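Local coordinates for tartronic semialdehyde reductase (Salmonella typhimurium, PDB 1YB4), which catalyses the NAD(P)H-dependent reduction of tartronate semialdehyde (2-hydroxy-3-oxopropanoate) to (R)-glycerate, and belongs to the HIBADH-related family, at residues I64-T69 with D94-S99; Q71-L76 with T103-Q108; V186-V191 with Q284-M289; E264-C269 with S280-A285. All coordinates share one frame; numbering follows the deposited sequence.

Contact 1 (I64-T69 with D94-S99); sequences IMVPDT and DMSSIS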
loop_
_atom_site.group_PDB
_atom_site.type_symbol
_atom_site.label_atom_id
_atom_site.label_comp_id
_atom_site.label_asym_id
_atom_site.label_seq_id
_atom_site.Cartn_x
_atom_site.Cartn_y
_atom_site.Cartn_z
ATOM N N ILE A 64 -28.335 -18.655 -15.977
ATOM C CA ILE A 64 -28.047 -17.280 -16.356
ATOM C C ILE A 64 -26.538 -17.023 -16.442
ATOM O O ILE A 64 -25.823 -17.213 -15.463
ATOM C CB ILE A 64 -28.648 -16.298 -15.331
ATOM C CG1 ILE A 64 -30.169 -16.433 -15.325
ATOM C CG2 ILE A 64 -28.197 -14.857 -15.638
ATOM C CD1 ILE A 64 -30.834 -15.607 -14.258
HETATM N N MSE A 65 -26.053 -16.622 -17.617
HETATM C CA MSE A 65 -24.634 -16.309 -17.779
HETATM C C MSE A 65 -24.479 -14.960 -18.466
HETATM O O MSE A 65 -24.161 -14.872 -19.658
HETATM C CB MSE A 65 -23.889 -17.382 -18.577
HETATM C CG MSE A 65 -22.367 -17.137 -18.687
HETATM SE SE MSE A 65 -21.306 -17.314 -17.030
HETATM C CE MSE A 65 -21.173 -15.464 -16.499
ATOM N N VAL A 66 -24.709 -13.915 -17.673
ATOM C CA VAL A 66 -24.626 -12.524 -18.093
ATOM C C VAL A 66 -23.368 -11.897 -17.435
ATOM O O VAL A 66 -22.867 -12.411 -16.436
ATOM C CB VAL A 66 -25.917 -11.796 -17.657
ATOM C CG1 VAL A 66 -25.803 -11.368 -16.231
ATOM C CG2 VAL A 66 -26.215 -10.628 -18.568
ATOM N N PRO A 67 -22.838 -10.790 -17.998
ATOM C CA PRO A 67 -21.645 -10.065 -17.522
ATOM C C PRO A 67 -21.511 -9.477 -16.099
ATOM O O PRO A 67 -20.614 -9.856 -15.355
ATOM C CB PRO A 67 -21.460 -8.981 -18.588
ATOM C CG PRO A 67 -21.932 -9.667 -19.828
ATOM C CD PRO A 67 -23.212 -10.312 -19.345
ATOM N N ASP A 68 -22.374 -8.540 -15.728
ATOM C CA ASP A 68 -22.277 -7.894 -14.414
ATOM C C ASP A 68 -23.520 -8.032 -13.530
ATOM O O ASP A 68 -24.555 -8.538 -13.959
ATOM C CB ASP A 68 -21.970 -6.410 -14.616
ATOM C CG ASP A 68 -22.992 -5.731 -15.515
ATOM O OD1 ASP A 68 -24.165 -5.613 -15.094
ATOM O OD2 ASP A 68 -22.628 -5.334 -16.645
ATOM N N THR A 69 -23.409 -7.560 -12.291
ATOM C CA THR A 69 -24.501 -7.631 -11.329
ATOM C C THR A 69 -25.814 -7.010 -11.826
ATOM O O THR A 69 -26.873 -7.612 -11.711
ATOM C CB THR A 69 -24.106 -6.939 -10.016
ATOM O OG1 THR A 69 -22.885 -7.503 -9.533
ATOM C CG2 THR A 69 -25.200 -7.113 -8.958
ATOM N N ASP A 94 -27.780 -18.793 -11.209
ATOM C CA ASP A 94 -26.946 -17.751 -11.772
ATOM C C ASP A 94 -25.514 -18.213 -11.668
ATOM O O ASP A 94 -25.014 -18.520 -10.576
ATOM C CB ASP A 94 -27.124 -16.437 -11.012
ATOM C CG ASP A 94 -26.358 -15.304 -11.646
ATOM O OD1 ASP A 94 -26.165 -15.346 -12.886
ATOM O OD2 ASP A 94 -25.963 -14.373 -10.907
HETATM N N MSE A 95 -24.856 -18.272 -12.816
HETATM C CA MSE A 95 -23.480 -18.709 -12.855
HETATM C C MSE A 95 -22.532 -17.568 -13.176
HETATM O O MSE A 95 -21.336 -17.782 -13.392
HETATM C CB MSE A 95 -23.344 -19.864 -13.839
HETATM C CG MSE A 95 -24.124 -21.085 -13.367
HETATM SE SE MSE A 95 -23.870 -22.682 -14.418
HETATM C CE MSE A 95 -22.232 -23.354 -13.611
ATOM N N SER A 96 -23.079 -16.351 -13.173
ATOM C CA SER A 96 -22.299 -15.144 -13.419
ATOM C C SER A 96 -21.507 -14.842 -12.155
ATOM O O SER A 96 -21.824 -15.357 -11.081
ATOM C CB SER A 96 -23.205 -13.936 -13.677
ATOM O OG SER A 96 -24.215 -14.192 -14.633
ATOM N N SER A 97 -20.472 -14.020 -12.282
ATOM C CA SER A 97 -19.699 -13.608 -11.116
ATOM C C SER A 97 -20.163 -12.185 -10.837
ATOM O O SER A 97 -19.762 -11.236 -11.519
ATOM C CB SER A 97 -18.192 -13.624 -11.395
ATOM O OG SER A 97 -17.718 -14.944 -11.517
ATOM N N ILE A 98 -21.036 -12.048 -9.852
ATOM C CA ILE A 98 -21.563 -10.741 -9.503
ATOM C C ILE A 98 -21.383 -10.490 -8.015
ATOM O O ILE A 98 -20.692 -11.241 -7.324
ATOM C CB ILE A 98 -23.070 -10.624 -9.867
ATOM C CG1 ILE A 98 -23.925 -11.424 -8.882
ATOM C CG2 ILE A 98 -23.301 -11.163 -11.268
ATOM C CD1 ILE A 98 -25.422 -11.396 -9.202
ATOM N N SER A 99 -22.038 -9.444 -7.531
ATOM C CA SER A 99 -21.945 -9.040 -6.147
ATOM C C SER A 99 -22.563 -9.986 -5.141
ATOM O O SER A 99 -23.728 -10.353 -5.256
ATOM C CB SER A 99 -22.566 -7.661 -5.970
ATOM O OG SER A 99 -22.798 -7.401 -4.599
#
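The carboxylate of D94 meets the 64-69 segment through OD1, with I64 CG2 3.5 Å away from D94 OD1 and the I64 carbonyl oxygen also close. Those two oxygens are both acceptors, so nothing bonds them. Instead I64 O takes the backbone N-H of M95 (M95 N to I64 O 3.0 Å, 165° at the hydrogen), which carries the parallel pairing of I64 with D94 one step past the strand ends. S96 is the polar hub. Its OG sits 2.9 Å from V66 O and equally close to D94 OD1, and the single hydroxyl proton may go to either; a weak bond from S96 N also reaches D94 OD1. M65, a selenomethionine bent at both chi2 (69°) and chi3, folds its methyl back over the serine, with M65 CE 3.3 Å from S96 CA. T69 OG1 accepts the S99 N-H (S99 N to T69 OG1 2.9 Å). The T69 hydroxyl lies beside its own backbone N, chi1 -54°, which brings it up against I98 CB, while I98 CG2 packs on T69 CA. D68 and S99 are N-caps; D68 OD2 bonds Q71 NE2 and S99 OG bonds E102 N. Both segments are loops leaving the C-terminal ends of parallel strands in a Rossmann-type domain, close to the probable active site: S97 OG hydrogen-bonds K172, the predicted catalytic lysine. Helices 69-77 and 100-111 start directly from these loops; V66 and S96 pack on V72 of the first, I98 on T103 and F106 of the second, and D94 touches Y117 of strand 115-123.

Contact 2 (Q71-L76 with T103-Q108); sequences QVEDVL and TKRFAQ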
loop_
_atom_site.group_PDB
_atom_site.type_symbol
_atom_site.label_atom_id
_atom_site.label_comp_id
_atom_site.label_asym_id
_atom_site.label_seq_id
_atom_site.Cartn_x
_atom_site.Cartn_y
_atom_site.Cartn_z
ATOM N N GLN A 71 -26.985 -6.513 -14.893
ATOM C CA GLN A 71 -27.586 -7.287 -15.985
ATOM C C GLN A 71 -28.222 -8.576 -15.467
ATOM O O GLN A 71 -29.117 -9.137 -16.110
ATOM C CB GLN A 71 -26.553 -7.659 -17.028
ATOM C CG GLN A 71 -26.159 -6.544 -17.951
ATOM C CD GLN A 71 -25.187 -7.030 -18.995
ATOM O OE1 GLN A 71 -25.521 -7.881 -19.826
ATOM N NE2 GLN A 71 -23.963 -6.514 -18.949
ATOM N N VAL A 72 -27.746 -9.060 -14.325
ATOM C CA VAL A 72 -28.328 -10.255 -13.732
ATOM C C VAL A 72 -29.621 -9.824 -13.038
ATOM O O VAL A 72 -30.570 -10.602 -12.934
ATOM C CB VAL A 72 -27.392 -10.912 -12.688
ATOM C CG1 VAL A 72 -28.202 -11.722 -11.677
ATOM C CG2 VAL A 72 -26.426 -11.829 -13.378
ATOM N N GLU A 73 -29.666 -8.577 -12.579
ATOM C CA GLU A 73 -30.853 -8.082 -11.891
ATOM C C GLU A 73 -31.994 -7.831 -12.873
ATOM O O GLU A 73 -33.159 -8.080 -12.561
ATOM C CB GLU A 73 -30.544 -6.790 -11.138
ATOM C CG GLU A 73 -31.675 -6.352 -10.228
ATOM C CD GLU A 73 -31.433 -4.997 -9.587
ATOM O OE1 GLU A 73 -30.352 -4.805 -8.977
ATOM O OE2 GLU A 73 -32.331 -4.130 -9.692
ATOM N N ASP A 74 -31.649 -7.346 -14.061
ATOM C CA ASP A 74 -32.644 -7.062 -15.078
ATOM C C ASP A 74 -33.192 -8.369 -15.641
ATOM O O ASP A 74 -34.382 -8.481 -15.925
ATOM C CB ASP A 74 -32.024 -6.220 -16.193
ATOM C CG ASP A 74 -33.067 -5.607 -17.110
ATOM O OD1 ASP A 74 -32.673 -5.050 -18.155
ATOM O OD2 ASP A 74 -34.273 -5.677 -16.786
ATOM N N VAL A 75 -32.326 -9.361 -15.813
ATOM C CA VAL A 75 -32.783 -10.643 -16.323
ATOM C C VAL A 75 -33.789 -11.192 -15.329
ATOM O O VAL A 75 -34.802 -11.774 -15.703
ATOM C CB VAL A 75 -31.631 -11.655 -16.464
ATOM C CG1 VAL A 75 -32.189 -13.066 -16.598
ATOM C CG2 VAL A 75 -30.800 -11.314 -17.683
ATOM N N LEU A 76 -33.500 -10.994 -14.052
ATOM C CA LEU A 76 -34.383 -11.472 -13.009
ATOM C C LEU A 76 -35.655 -10.650 -12.886
ATOM O O LEU A 76 -36.757 -11.177 -13.031
ATOM C CB LEU A 76 -33.645 -11.493 -11.669
ATOM C CG LEU A 76 -33.142 -12.839 -11.122
ATOM C CD1 LEU A 76 -33.138 -13.903 -12.201
ATOM C CD2 LEU A 76 -31.745 -12.650 -10.536
ATOM N N THR A 103 -26.551 -10.727 -4.628
ATOM C CA THR A 103 -27.067 -12.075 -4.781
ATOM C C THR A 103 -27.948 -12.437 -3.591
ATOM O O THR A 103 -28.983 -13.081 -3.757
ATOM C CB THR A 103 -25.920 -13.088 -4.920
ATOM O OG1 THR A 103 -25.273 -12.896 -6.188
ATOM C CG2 THR A 103 -26.444 -14.514 -4.826
ATOM N N LYS A 104 -27.543 -12.013 -2.397
ATOM C CA LYS A 104 -28.315 -12.288 -1.196
ATOM C C LYS A 104 -29.753 -11.837 -1.393
ATOM O O LYS A 104 -30.681 -12.591 -1.110
ATOM C CB LYS A 104 -27.719 -11.555 0.009
ATOM C CG LYS A 104 -26.347 -12.057 0.476
ATOM C CD LYS A 104 -26.456 -13.237 1.441
ATOM C CE LYS A 104 -25.089 -13.629 2.009
ATOM N NZ LYS A 104 -24.478 -12.565 2.859
ATOM N N ARG A 105 -29.950 -10.620 -1.893
ATOM C CA ARG A 105 -31.315 -10.145 -2.072
ATOM C C ARG A 105 -32.019 -10.618 -3.344
ATOM O O ARG A 105 -33.242 -10.714 -3.371
ATOM C CB ARG A 105 -31.393 -8.620 -1.944
ATOM C CG ARG A 105 -30.882 -7.827 -3.116
ATOM C CD ARG A 105 -31.420 -6.398 -3.036
ATOM N NE ARG A 105 -30.876 -5.532 -4.078
ATOM C CZ ARG A 105 -29.610 -5.123 -4.127
ATOM N NH1 ARG A 105 -28.745 -5.500 -3.190
ATOM N NH2 ARG A 105 -29.215 -4.332 -5.117
ATOM N N PHE A 106 -31.272 -10.916 -4.398
ATOM C CA PHE A 106 -31.911 -11.419 -5.613
ATOM C C PHE A 106 -32.545 -12.758 -5.237
ATOM O O PHE A 106 -33.697 -13.049 -5.579
ATOM C CB PHE A 106 -30.877 -11.651 -6.720
ATOM C CG PHE A 106 -30.292 -10.388 -7.291
ATOM C CD1 PHE A 106 -30.634 -9.140 -6.775
ATOM C CD2 PHE A 106 -29.393 -10.450 -8.356
ATOM C CE1 PHE A 106 -30.088 -7.971 -7.313
ATOM C CE2 PHE A 106 -28.840 -9.288 -8.902
ATOM C CZ PHE A 106 -29.189 -8.044 -8.379
ATOM N N ALA A 107 -31.770 -13.559 -4.508
ATOM C CA ALA A 107 -32.188 -14.877 -4.057
ATOM C C ALA A 107 -33.494 -14.840 -3.284
ATOM O O ALA A 107 -34.477 -15.445 -3.707
ATOM C CB ALA A 107 -31.091 -15.514 -3.198
ATOM N N GLN A 108 -33.522 -14.135 -2.156
ATOM C CA GLN A 108 -34.750 -14.096 -1.369
ATOM C C GLN A 108 -35.916 -13.484 -2.135
ATOM O O GLN A 108 -37.070 -13.760 -1.819
ATOM C CB GLN A 108 -34.538 -13.370 -0.039
ATOM C CG GLN A 108 -34.309 -11.886 -0.134
ATOM C CD GLN A 108 -34.074 -11.271 1.237
ATOM O OE1 GLN A 108 -34.877 -11.460 2.157
ATOM N NE2 GLN A 108 -32.973 -10.530 1.382
#
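R105 NH2 has two carboxylates near it: it forms a salt bridge with E102 one turn back, and E73 OE1 of the facing helix stands 4.1 Å from R105 NH2, beyond salt-bridge range. The place of that nitrogen is less sure, so the attraction across the helices should be read as loose; E73 OE2 makes a long, weak ion pair with R109. What joins the two segments is the ring of F106, which reaches across to three residues. The E73 side chain passes it at about a right angle, its CB 3.3 Å from F106 CZ, and OE1 comes within 3.5 Å of the same CZ. With CG anti to the backbone N (chi1 -171°) and the rest of the chain extended, E73 runs past the outer end of the ring, and its carboxylate plane stands 76° from that of the phenyl. V72 comes in at the ring edge, near its plane, with CG1 3.7 Å from F106 CE2. L76 adds CD2, 3.9 Å from F106 CD2. Within its own segment, F106 CE1 lies over one face of the R105 guanidinium, toward the rim, as far as that group's place can be trusted. The axes of the two helical segments are nearly parallel (7°) and 11.3 Å apart at closest approach, so the phenyl bridges well-separated backbones. These are the neighbouring helices of successive beta-alpha-beta units in the Rossmann-type domain: L76 rests on I64 of strand 61-64 and I92 of strand 90-94, V72 on D94, and T103 and A107 on Y117 of strand 115-123, while K104 NZ reaches A196 O of a second subunit.

Contact 3 (V186-V191 with Q284-M289); sequences VSEALV and QALELM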
loop_
_atom_site.group_PDB
_atom_site.type_symbol
_atom_site.label_atom_id
_atom_site.label_comp_id
_atom_site.label_asym_id
_atom_site.label_seq_id
_atom_site.Cartn_x
_atom_site.Cartn_y
_atom_site.Cartn_z
ATOM N N VAL A 186 4.711 -13.750 -6.368
ATOM C CA VAL A 186 5.737 -14.404 -7.179
ATOM C C VAL A 186 6.499 -13.343 -7.995
ATOM O O VAL A 186 7.716 -13.451 -8.189
ATOM C CB VAL A 186 5.097 -15.468 -8.130
ATOM C CG1 VAL A 186 6.179 -16.236 -8.896
ATOM C CG2 VAL A 186 4.249 -16.438 -7.298
ATOM N N SER A 187 5.787 -12.311 -8.446
ATOM C CA SER A 187 6.387 -11.221 -9.229
ATOM C C SER A 187 7.434 -10.416 -8.435
ATOM O O SER A 187 8.508 -10.084 -8.946
ATOM C CB SER A 187 5.292 -10.258 -9.709
ATOM O OG SER A 187 4.278 -10.928 -10.443
ATOM N N GLU A 188 7.113 -10.100 -7.185
ATOM C CA GLU A 188 8.013 -9.326 -6.340
ATOM C C GLU A 188 9.250 -10.125 -5.941
ATOM O O GLU A 188 10.353 -9.590 -5.892
ATOM C CB GLU A 188 7.279 -8.853 -5.077
ATOM C CG GLU A 188 6.450 -7.601 -5.275
ATOM C CD GLU A 188 5.916 -7.009 -3.970
ATOM O OE1 GLU A 188 6.619 -7.063 -2.929
ATOM O OE2 GLU A 188 4.791 -6.462 -3.991
ATOM N N ALA A 189 9.051 -11.409 -5.658
ATOM C CA ALA A 189 10.135 -12.305 -5.259
ATOM C C ALA A 189 11.119 -12.603 -6.396
ATOM O O ALA A 189 12.335 -12.544 -6.207
ATOM C CB ALA A 189 9.544 -13.601 -4.726
ATOM N N LEU A 190 10.593 -12.919 -7.575
ATOM C CA LEU A 190 11.445 -13.231 -8.717
ATOM C C LEU A 190 12.132 -11.989 -9.316
ATOM O O LEU A 190 13.331 -12.025 -9.610
ATOM C CB LEU A 190 10.634 -13.989 -9.775
ATOM C CG LEU A 190 10.201 -15.391 -9.330
ATOM C CD1 LEU A 190 9.309 -16.041 -10.364
ATOM C CD2 LEU A 190 11.420 -16.251 -9.124
ATOM N N VAL A 191 11.396 -10.890 -9.489
ATOM C CA VAL A 191 12.018 -9.672 -10.017
ATOM C C VAL A 191 13.190 -9.328 -9.084
ATOM O O VAL A 191 14.299 -9.028 -9.532
ATOM C CB VAL A 191 11.010 -8.483 -10.089
ATOM C CG1 VAL A 191 11.718 -7.199 -10.440
ATOM C CG2 VAL A 191 9.969 -8.769 -11.127
ATOM N N GLN A 284 5.193 -7.688 -15.247
ATOM C CA GLN A 284 5.705 -6.549 -15.999
ATOM C C GLN A 284 5.590 -5.241 -15.218
ATOM O O GLN A 284 6.411 -4.342 -15.388
ATOM C CB GLN A 284 4.969 -6.427 -17.339
ATOM C CG GLN A 284 5.186 -7.624 -18.251
ATOM C CD GLN A 284 4.698 -7.380 -19.664
ATOM O OE1 GLN A 284 3.497 -7.255 -19.909
ATOM N NE2 GLN A 284 5.634 -7.300 -20.602
ATOM N N ALA A 285 4.578 -5.139 -14.360
ATOM C CA ALA A 285 4.390 -3.923 -13.583
ATOM C C ALA A 285 5.550 -3.715 -12.640
ATOM O O ALA A 285 6.049 -2.604 -12.507
ATOM C CB ALA A 285 3.100 -3.981 -12.816
ATOM N N LEU A 286 5.986 -4.782 -11.981
ATOM C CA LEU A 286 7.111 -4.646 -11.072
ATOM C C LEU A 286 8.432 -4.518 -11.827
ATOM O O LEU A 286 9.377 -3.894 -11.339
ATOM C CB LEU A 286 7.142 -5.811 -10.089
ATOM C CG LEU A 286 5.927 -5.658 -9.177
ATOM C CD1 LEU A 286 4.751 -6.368 -9.777
ATOM C CD2 LEU A 286 6.226 -6.210 -7.843
ATOM N N GLU A 287 8.505 -5.100 -13.024
ATOM C CA GLU A 287 9.729 -4.978 -13.812
ATOM C C GLU A 287 9.866 -3.500 -14.162
ATOM O O GLU A 287 10.944 -2.933 -14.069
ATOM C CB GLU A 287 9.658 -5.827 -15.085
ATOM C CG GLU A 287 9.716 -7.324 -14.820
ATOM C CD GLU A 287 9.483 -8.149 -16.072
ATOM O OE1 GLU A 287 8.607 -7.764 -16.871
ATOM O OE2 GLU A 287 10.156 -9.184 -16.253
ATOM N N LEU A 288 8.755 -2.874 -14.538
ATOM C CA LEU A 288 8.748 -1.454 -14.898
ATOM C C LEU A 288 9.190 -0.588 -13.712
ATOM O O LEU A 288 10.024 0.319 -13.856
ATOM C CB LEU A 288 7.338 -1.043 -15.337
ATOM C CG LEU A 288 7.117 0.405 -15.784
ATOM C CD1 LEU A 288 7.981 0.696 -16.981
ATOM C CD2 LEU A 288 5.652 0.631 -16.140
HETATM N N MSE A 289 8.624 -0.890 -12.545
HETATM C CA MSE A 289 8.905 -0.153 -11.326
HETATM C C MSE A 289 10.309 -0.366 -10.767
HETATM O O MSE A 289 10.737 0.354 -9.864
HETATM C CB MSE A 289 7.836 -0.498 -10.283
HETATM C CG MSE A 289 6.438 0.015 -10.673
HETATM SE SE MSE A 289 4.918 -0.995 -9.990
HETATM C CE MSE A 289 4.801 -0.186 -8.231
#
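L286 and V191 carry this helix-helix packing in the all-helical C-terminal part of the chain, where segment 186-191 of helix 167-195 and segment 284-289 of the terminal helix 283-290 cross at -43°, their axes 9.2 Å apart. L286 points toward the other helix, CG lying beside its own backbone N (chi1 -68°). Its CD1 approaches S187 CB at 3.9 Å; CD2 lies by the E188 side chain, though the modelled spacing there is too short to be relied on. V191, one turn after S187, lies against both L286 and E287. Its CG1 faces the L286 carbonyl oxygen and its CG2 lies 4.2 Å from L286 CB. No hydrogen bond joins the segments, and the polar ends of the glutamates are held elsewhere. E188 OE2 bonds N258 N, and E188 OE1 bonds T259 OG1, both of a second subunit; the carboxylate of E287 makes salt bridges to R227 and K293 and takes the L294 N-H. S187 OG turns back to I183 O in its own helix. Beside V191 the aliphatic part of E287 crosses the valine obliquely, E287 CG lying 4.0 Å from V191 CG2.

Contact 4 (E264-C269 with S280-A285); sequences ELFNTC and SAMVQA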
loop_
_atom_site.group_PDB
_atom_site.type_symbol
_atom_site.label_atom_id
_atom_site.label_comp_id
_atom_site.label_asym_id
_atom_site.label_seq_id
_atom_site.Cartn_x
_atom_site.Cartn_y
_atom_site.Cartn_z
ATOM N N GLU A 264 -4.355 -1.500 -8.444
ATOM C CA GLU A 264 -3.604 -0.364 -8.970
ATOM C C GLU A 264 -2.457 -0.824 -9.868
ATOM O O GLU A 264 -2.150 -0.175 -10.870
ATOM C CB GLU A 264 -3.063 0.495 -7.821
ATOM C CG GLU A 264 -4.145 1.124 -6.979
ATOM C CD GLU A 264 -5.197 1.833 -7.820
ATOM O OE1 GLU A 264 -4.839 2.777 -8.556
ATOM O OE2 GLU A 264 -6.382 1.444 -7.747
ATOM N N LEU A 265 -1.815 -1.928 -9.494
ATOM C CA LEU A 265 -0.721 -2.468 -10.297
ATOM C C LEU A 265 -1.283 -2.925 -11.663
ATOM O O LEU A 265 -0.624 -2.787 -12.699
ATOM C CB LEU A 265 -0.044 -3.630 -9.562
ATOM C CG LEU A 265 0.733 -3.316 -8.269
ATOM C CD1 LEU A 265 1.208 -4.608 -7.637
ATOM C CD2 LEU A 265 1.922 -2.420 -8.564
ATOM N N PHE A 266 -2.505 -3.456 -11.658
ATOM C CA PHE A 266 -3.146 -3.868 -12.909
ATOM C C PHE A 266 -3.395 -2.629 -13.754
ATOM O O PHE A 266 -3.432 -2.703 -14.979
ATOM C CB PHE A 266 -4.488 -4.580 -12.661
ATOM C CG PHE A 266 -4.353 -6.051 -12.334
ATOM C CD1 PHE A 266 -3.316 -6.805 -12.870
ATOM C CD2 PHE A 266 -5.283 -6.681 -11.505
ATOM C CE1 PHE A 266 -3.205 -8.151 -12.587
ATOM C CE2 PHE A 266 -5.181 -8.039 -11.211
ATOM C CZ PHE A 266 -4.141 -8.774 -11.753
ATOM N N ASN A 267 -3.577 -1.489 -13.090
ATOM C CA ASN A 267 -3.806 -0.236 -13.790
ATOM C C ASN A 267 -2.525 0.137 -14.514
ATOM O O ASN A 267 -2.566 0.719 -15.597
ATOM C CB ASN A 267 -4.201 0.888 -12.823
ATOM C CG ASN A 267 -5.659 0.825 -12.408
ATOM O OD1 ASN A 267 -6.471 0.190 -13.069
ATOM N ND2 ASN A 267 -5.999 1.505 -11.315
ATOM N N THR A 268 -1.388 -0.196 -13.911
ATOM C CA THR A 268 -0.103 0.085 -14.536
ATOM C C THR A 268 0.060 -0.839 -15.747
ATOM O O THR A 268 0.568 -0.419 -16.779
ATOM C CB THR A 268 1.061 -0.086 -13.508
ATOM O OG1 THR A 268 1.013 0.996 -12.568
ATOM C CG2 THR A 268 2.431 -0.068 -14.191
ATOM N N CYS A 269 -0.407 -2.079 -15.644
ATOM C CA CYS A 269 -0.314 -2.989 -16.782
ATOM C C CYS A 269 -1.167 -2.439 -17.946
ATOM O O CYS A 269 -0.665 -2.248 -19.068
ATOM C CB CYS A 269 -0.794 -4.397 -16.407
ATOM S SG CYS A 269 0.207 -5.267 -15.142
ATOM N N SER A 280 -0.651 -13.257 -15.642
ATOM C CA SER A 280 0.697 -13.580 -15.198
ATOM C C SER A 280 1.559 -12.415 -15.685
ATOM O O SER A 280 2.692 -12.222 -15.243
ATOM C CB SER A 280 1.174 -14.905 -15.812
ATOM O OG SER A 280 1.133 -14.861 -17.228
ATOM N N ALA A 281 0.994 -11.628 -16.593
ATOM C CA ALA A 281 1.666 -10.459 -17.137
ATOM C C ALA A 281 1.876 -9.397 -16.048
ATOM O O ALA A 281 2.528 -8.368 -16.263
ATOM C CB ALA A 281 0.847 -9.891 -18.268
HETATM N N MSE A 282 1.291 -9.660 -14.888
HETATM C CA MSE A 282 1.407 -8.793 -13.728
HETATM C C MSE A 282 2.859 -8.423 -13.492
HETATM O O MSE A 282 3.171 -7.278 -13.184
HETATM C CB MSE A 282 0.869 -9.529 -12.493
HETATM C CG MSE A 282 1.269 -8.953 -11.143
HETATM SE SE MSE A 282 0.382 -7.288 -10.757
HETATM C CE MSE A 282 1.860 -6.119 -10.944
ATOM N N VAL A 283 3.740 -9.407 -13.647
ATOM C CA VAL A 283 5.165 -9.235 -13.404
ATOM C C VAL A 283 5.757 -8.034 -14.104
ATOM O O VAL A 283 6.705 -7.413 -13.613
ATOM C CB VAL A 283 5.953 -10.518 -13.805
ATOM C CG1 VAL A 283 5.785 -10.791 -15.284
ATOM C CG2 VAL A 283 7.429 -10.379 -13.429
ATOM N N GLN A 284 5.193 -7.688 -15.247
ATOM C CA GLN A 284 5.705 -6.549 -15.999
ATOM C C GLN A 284 5.590 -5.241 -15.218
ATOM O O GLN A 284 6.411 -4.342 -15.388
ATOM C CB GLN A 284 4.969 -6.427 -17.339
ATOM C CG GLN A 284 5.186 -7.624 -18.251
ATOM C CD GLN A 284 4.698 -7.380 -19.664
ATOM O OE1 GLN A 284 3.497 -7.255 -19.909
ATOM N NE2 GLN A 284 5.634 -7.300 -20.602
ATOM N N ALA A 285 4.578 -5.139 -14.360
ATOM C CA ALA A 285 4.390 -3.923 -13.583
ATOM C C ALA A 285 5.550 -3.715 -12.640
ATOM O O ALA A 285 6.049 -2.604 -12.507
ATOM C CB ALA A 285 3.100 -3.981 -12.816
#
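In the helical C-terminal domain, helix 257-271 packs here against the start of helix 283-290 and the short 3-10 turn before it; M282 and A285 are the main residues that meet helix 257-271. M282, a selenomethionine, leaves its backbone with CG anti to N (chi1 163°) and then bends at chi2 and chi3. That hook sets its methyl against L265, M282 CE being 3.4 Å from L265 CB and 3.7 Å from L265 CD1. The selenium turns toward F266, lying 4.1 Å from F266 CE1 and obliquely placed, 40° off the ring normal. One turn after L265, C269 SG lies against both M282 and A285, 4.0 Å from M282 CA and 3.9 Å from A285 CB. The small A285 methyl also lies against L265 O and T268 CG2, and the backbones come close here, with C269 CA and A285 CA 5.8 Å apart. Polar groups of helix 257-271 look to other subunits: T268 OG1 bonds N255 of a fourth subunit and M289 O of a third, and E264 OE1 takes L256 N of the fourth. The close approach is at the small residues C269 and A285, and the selenium beside F266 makes a Met-aromatic contact within a buried helical core.

Contacts 1 and 2 belong to the Rossmann-type domain and touch each other directly. The first is a partly buried pair of loops tied by hydrogen bonds near the predicted active-site lysine; the second, built from the helices those loops lead into, is buried and relies on one aromatic ring. Contacts 3 and 4 lie in the helical domain, share helix 283-290 and also touch, S187 meeting M282 and V283. Both are buried and apolar, without a bond between their segments; several of their polar groups, such as those of E188, T268 and E264, bond across subunit interfaces, others within the chain. Contacts 2 and 3 have centres about 39 Å apart, on opposite sides of the chain's centre.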